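Local coordinates for soluble cytochrome b558 (Ectothiorhodospira shaposhnikovii, PDB 1CXY), which binds heme as a soluble bacterial member of the cytochrome b5 family and probably serves in electron transport, at residues K31-T36 and R76-Y81. Numbering follows the deposited sequence.
Sequences KVYDLT and RLLQRY. With HEM (protoporphyrin IX containing Fe), chain B.
L78 and Y33 meet at about a right angle where the last turn of helix 72-80 rests on strand 31-34. The leucine's CD1 lies over one face of the Y33 ring, 3.5 Å from its centroid and 17° off the normal, a CH-pi contact. A first torsion with CG anti to the backbone N (chi1 169°) swings the L78 branch from the helix toward the strand, carrying CG to 3.5 Å from Y33 CE2 and CD1 onto the ring. At the edge of the same ring stand the backbones of Q79 and Y81. Y81, just past the helix end, accepts a hydrogen bond of 3.0 Å at its O from D34 N, the donor tilted 22° from the carbonyl plane, and Y33 CA adds a CA-H...O contact to that oxygen. L35 CD2 packs 3.8 Å from Y81 CB, while L35 CD1 faces the heme methyl CMC. Looser is the outer side, where the side chain of exposed Q79 points away from the strand and Y81 is only partly buried. Partly exposed D34 OD1 accepts from T36 N, an Asx turn as the strand ends, and also from T36 OG1. L35, L77 and L78 all line the heme pocket, so this helix-on-sheet packing joins the antiparallel sheet to the heme crevice of the cytochrome b5 fold.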
ATOM      1  N   LYS A  31       2.344  -1.199  -9.072  1.00 16.43           N
ATOM      2  CA  LYS A  31       3.311  -2.005  -8.327  1.00 16.31           C
ATOM      3  C   LYS A  31       2.567  -2.596  -7.120  1.00 16.18           C
ATOM      4  O   LYS A  31       1.576  -2.036  -6.654  1.00 16.80           O
ATOM      5  CB  LYS A  31       4.549  -1.227  -7.896  1.00 17.43           C
ATOM      6  CG  LYS A  31       5.415  -0.805  -9.086  1.00 20.66           C
ATOM      7  CD  LYS A  31       6.476   0.220  -8.713  1.00 22.06           C
ATOM      8  CE  LYS A  31       5.900   1.616  -8.550  1.00 23.62           C
ATOM      9  NZ  LYS A  31       5.452   2.224  -9.828  1.00 27.08           N
ATOM     10  N   VAL A  32       3.066  -3.745  -6.677  1.00 14.40           N
ATOM     11  CA  VAL A  32       2.468  -4.452  -5.549  1.00 14.81           C
ATOM     12  C   VAL A  32       3.398  -4.436  -4.348  1.00 14.21           C
ATOM     13  O   VAL A  32       4.612  -4.625  -4.448  1.00 14.29           O
ATOM     14  CB  VAL A  32       2.108  -5.899  -5.951  1.00 14.79           C
ATOM     15  CG1 VAL A  32       1.557  -6.667  -4.741  1.00 15.97           C
ATOM     16  CG2 VAL A  32       1.058  -5.893  -7.059  1.00 16.27           C
ATOM     17  N   TYR A  33       2.822  -4.122  -3.176  1.00 14.28           N
ATOM     18  CA  TYR A  33       3.598  -3.957  -1.959  1.00 14.03           C
ATOM     19  C   TYR A  33       3.026  -4.820  -0.832  1.00 14.31           C
ATOM     20  O   TYR A  33       1.803  -4.874  -0.645  1.00 15.43           O
ATOM     21  CB  TYR A  33       3.464  -2.486  -1.482  1.00 14.95           C
ATOM     22  CG  TYR A  33       3.937  -1.469  -2.502  1.00 15.19           C
ATOM     23  CD1 TYR A  33       3.076  -1.020  -3.492  1.00 15.79           C
ATOM     24  CD2 TYR A  33       5.260  -1.043  -2.507  1.00 14.32           C
ATOM     25  CE1 TYR A  33       3.503  -0.109  -4.455  1.00 16.21           C
ATOM     26  CE2 TYR A  33       5.689  -0.126  -3.471  1.00 15.23           C
ATOM     27  CZ  TYR A  33       4.816   0.302  -4.432  1.00 16.34           C
ATOM     28  OH  TYR A  33       5.257   1.188  -5.399  1.00 15.73           O
ATOM     29  N   ASP A  34       3.873  -5.422  -0.028  1.00 15.05           N
ATOM     30  CA  ASP A  34       3.439  -6.193   1.137  1.00 14.00           C
ATOM     31  C   ASP A  34       3.717  -5.329   2.369  1.00 14.62           C
ATOM     32  O   ASP A  34       4.848  -5.155   2.808  1.00 15.09           O
ATOM     33  CB  ASP A  34       4.185  -7.524   1.202  1.00 17.63           C
ATOM     34  CG  ASP A  34       3.828  -8.283   2.478  1.00 19.79           C
ATOM     35  OD1 ASP A  34       3.105  -7.760   3.342  1.00 20.69           O
ATOM     36  OD2 ASP A  34       4.303  -9.446   2.549  1.00 24.98           O
ATOM     37  N   LEU A  35       2.653  -4.623   2.773  1.00 14.13           N
ATOM     38  CA  LEU A  35       2.772  -3.606   3.811  1.00 15.21           C
ATOM     39  C   LEU A  35       2.447  -4.054   5.216  1.00 15.46           C
ATOM     40  O   LEU A  35       2.431  -3.261   6.175  1.00 14.81           O
ATOM     41  CB  LEU A  35       1.852  -2.449   3.362  1.00 15.49           C
ATOM     42  CG  LEU A  35       2.399  -1.660   2.160  1.00 15.00           C
ATOM     43  CD1 LEU A  35       1.306  -0.903   1.413  1.00 16.06           C
ATOM     44  CD2 LEU A  35       3.480  -0.686   2.625  1.00 15.87           C
ATOM     45  N   THR A  36       2.297  -5.370   5.398  1.00 14.91           N
ATOM     46  CA  THR A  36       1.973  -5.940   6.712  1.00 16.66           C
ATOM     47  C   THR A  36       2.861  -5.472   7.849  1.00 17.54           C
ATOM     48  O   THR A  36       2.369  -4.970   8.885  1.00 19.35           O
ATOM     49  CB  THR A  36       1.949  -7.475   6.646  1.00 16.60           C
ATOM     50  OG1 THR A  36       1.162  -7.867   5.521  1.00 16.65           O
ATOM     51  CG2 THR A  36       1.322  -8.051   7.909  1.00 17.63           C
ATOM     52  N   ARG A  76      10.050   6.823  -0.368  1.00 17.99           N
ATOM     53  CA  ARG A  76      11.197   5.923  -0.176  1.00 18.37           C
ATOM     54  C   ARG A  76      10.827   4.780   0.750  1.00 19.58           C
ATOM     55  O   ARG A  76      11.210   3.622   0.520  1.00 18.94           O
ATOM     56  CB  ARG A  76      12.411   6.726   0.296  1.00 20.63           C
ATOM     57  CG  ARG A  76      12.862   7.649  -0.842  1.00 22.81           C
ATOM     58  CD  ARG A  76      14.123   8.408  -0.470  1.00 24.53           C
ATOM     59  NE  ARG A  76      14.107   9.098   0.798  1.00 26.27           N
ATOM     60  CZ  ARG A  76      13.904  10.392   1.038  1.00 28.44           C
ATOM     61  NH1 ARG A  76      13.650  11.270   0.086  1.00 27.39           N
ATOM     62  NH2 ARG A  76      13.976  10.841   2.294  1.00 29.17           N
ATOM     63  N   LEU A  77      10.037   5.092   1.787  1.00 18.33           N
ATOM     64  CA  LEU A  77       9.609   4.048   2.709  1.00 19.45           C
ATOM     65  C   LEU A  77       8.666   3.078   2.003  1.00 18.31           C
ATOM     66  O   LEU A  77       8.804   1.863   2.188  1.00 18.88           O
ATOM     67  CB  LEU A  77       8.918   4.632   3.937  1.00 21.18           C
ATOM     68  CG  LEU A  77       9.733   5.495   4.897  1.00 23.09           C
ATOM     69  CD1 LEU A  77       8.794   5.962   6.013  1.00 23.73           C
ATOM     70  CD2 LEU A  77      10.899   4.716   5.485  1.00 25.02           C
ATOM     71  N   LEU A  78       7.748   3.565   1.166  1.00 16.76           N
ATOM     72  CA  LEU A  78       6.834   2.682   0.439  1.00 15.74           C
ATOM     73  C   LEU A  78       7.614   1.706  -0.442  1.00 15.77           C
ATOM     74  O   LEU A  78       7.335   0.520  -0.450  1.00 14.91           O
ATOM     75  CB  LEU A  78       5.849   3.484  -0.430  1.00 15.01           C
ATOM     76  CG  LEU A  78       5.009   2.672  -1.439  1.00 15.00           C
ATOM     77  CD1 LEU A  78       4.115   1.645  -0.723  1.00 14.96           C
ATOM     78  CD2 LEU A  78       4.146   3.555  -2.323  1.00 15.16           C
ATOM     79  N   GLN A  79       8.626   2.230  -1.165  1.00 16.02           N
ATOM     80  CA  GLN A  79       9.368   1.362  -2.082  1.00 17.40           C
ATOM     81  C   GLN A  79      10.048   0.186  -1.424  1.00 17.31           C
ATOM     82  O   GLN A  79      10.136  -0.899  -2.037  1.00 16.04           O
ATOM     83  CB  GLN A  79      10.414   2.156  -2.909  1.00 18.19           C
ATOM     84  CG  GLN A  79      10.733   1.312  -4.173  1.00 17.64           C
ATOM     85  CD  GLN A  79      11.890   1.933  -4.950  1.00 17.92           C
ATOM     86  OE1 GLN A  79      13.038   1.658  -4.633  1.00 17.92           O
ATOM     87  NE2 GLN A  79      11.565   2.751  -5.932  1.00 18.21           N
ATOM     88  N   ARG A  80      10.481   0.288  -0.184  1.00 17.01           N
ATOM     89  CA  ARG A  80      11.080  -0.825   0.546  1.00 17.19           C
ATOM     90  C   ARG A  80      10.118  -2.009   0.611  1.00 16.61           C
ATOM     91  O   ARG A  80      10.619  -3.123   0.645  1.00 17.54           O
ATOM     92  CB  ARG A  80      11.460  -0.375   1.957  1.00 19.92           C
ATOM     93  CG  ARG A  80      12.005  -1.434   2.899  1.00 22.38           C
ATOM     94  N   TYR A  81       8.805  -1.811   0.629  1.00 15.18           N
ATOM     95  CA  TYR A  81       7.871  -2.939   0.782  1.00 14.97           C
ATOM     96  C   TYR A  81       7.440  -3.498  -0.560  1.00 15.27           C
ATOM     97  O   TYR A  81       6.566  -4.363  -0.630  1.00 13.62           O
ATOM     98  CB  TYR A  81       6.659  -2.434   1.603  1.00 15.12           C
ATOM     99  CG  TYR A  81       7.107  -2.018   2.989  1.00 16.29           C
ATOM    100  CD1 TYR A  81       7.229  -0.654   3.275  1.00 17.61           C
ATOM    101  CD2 TYR A  81       7.468  -2.962   3.939  1.00 18.45           C
ATOM    102  CE1 TYR A  81       7.671  -0.254   4.519  1.00 17.75           C
ATOM    103  CE2 TYR A  81       7.905  -2.560   5.200  1.00 18.90           C
ATOM    104  CZ  TYR A  81       8.019  -1.201   5.452  1.00 20.13           C
ATOM    105  OH  TYR A  81       8.479  -0.770   6.681  1.00 22.33           O
TER
HETATM  106  CHA HEM B 204       1.060  10.249   6.765  1.00 18.87           C
HETATM  107  CHB HEM B 204      -2.943   8.532   4.664  1.00 18.05           C
HETATM  108  CHC HEM B 204      -0.397   4.811   2.918  1.00 16.35           C
HETATM  109  CHD HEM B 204       3.639   6.587   4.913  1.00 17.99           C
HETATM  110  C1A HEM B 204      -0.260  10.048   6.441  1.00 19.15           C
HETATM  111  C2A HEM B 204      -1.388  10.799   6.958  1.00 19.48           C
HETATM  112  C3A HEM B 204      -2.487  10.333   6.348  1.00 18.11           C
HETATM  113  C4A HEM B 204      -2.076   9.255   5.458  1.00 17.79           C
HETATM  114  CMA HEM B 204      -3.956  10.778   6.522  1.00 18.18           C
HETATM  115  CAA HEM B 204      -1.307  11.964   7.973  1.00 20.79           C
HETATM  116  CBA HEM B 204      -1.662  13.376   7.397  1.00 21.23           C
HETATM  117  CGA HEM B 204      -0.559  13.967   6.567  1.00 22.38           C
HETATM  118  O1A HEM B 204       0.604  13.516   6.724  1.00 24.08           O
HETATM  119  O2A HEM B 204      -0.809  14.900   5.761  1.00 23.49           O
HETATM  120  C1B HEM B 204      -2.590   7.389   3.964  1.00 18.09           C
HETATM  121  C2B HEM B 204      -3.474   6.599   3.145  1.00 16.45           C
HETATM  122  C3B HEM B 204      -2.765   5.589   2.636  1.00 16.50           C
HETATM  123  C4B HEM B 204      -1.424   5.694   3.163  1.00 16.40           C
HETATM  124  CMB HEM B 204      -4.958   6.971   2.893  1.00 17.49           C
HETATM  125  CAB HEM B 204      -3.249   4.480   1.677  1.00 17.72           C
HETATM  126  CBB HEM B 204      -2.511   4.022   0.664  1.00 18.94           C
HETATM  127  C1C HEM B 204       0.911   4.962   3.315  1.00 17.47           C
HETATM  128  C2C HEM B 204       1.996   4.061   3.003  1.00 16.90           C
HETATM  129  C3C HEM B 204       3.122   4.554   3.540  1.00 17.56           C
HETATM  130  C4C HEM B 204       2.762   5.803   4.207  1.00 18.19           C
HETATM  131  CMC HEM B 204       1.797   2.782   2.163  1.00 17.42           C
HETATM  132  CAC HEM B 204       4.580   4.057   3.487  1.00 20.57           C
HETATM  133  CBC HEM B 204       4.945   2.796   3.598  1.00 22.38           C
HETATM  134  C1D HEM B 204       3.280   7.750   5.568  1.00 19.21           C
HETATM  135  C2D HEM B 204       4.216   8.661   6.172  1.00 19.94           C
HETATM  136  C3D HEM B 204       3.503   9.674   6.675  1.00 20.00           C
HETATM  137  C4D HEM B 204       2.110   9.429   6.397  1.00 19.10           C
HETATM  138  CMD HEM B 204       5.748   8.444   6.213  1.00 22.01           C
HETATM  139  CAD HEM B 204       4.009  10.961   7.380  1.00 20.17           C
HETATM  140  CBD HEM B 204       3.846  12.150   6.390  1.00 19.18           C
HETATM  141  CGD HEM B 204       4.587  11.995   5.088  1.00 19.05           C
HETATM  142  O1D HEM B 204       4.023  12.202   3.994  1.00 19.78           O
HETATM  143  O2D HEM B 204       5.817  11.698   5.132  1.00 20.66           O
HETATM  144  NA  HEM B 204      -0.715   9.088   5.551  1.00 17.04           N
HETATM  145  NB  HEM B 204      -1.323   6.820   3.959  1.00 16.72           N
HETATM  146  NC  HEM B 204       1.411   6.000   4.076  1.00 16.44           N
HETATM  147  ND  HEM B 204       1.994   8.249   5.694  1.00 17.57           N
HETATM  148 FE   HEM B 204       0.349   7.556   4.777  1.00 17.11          FE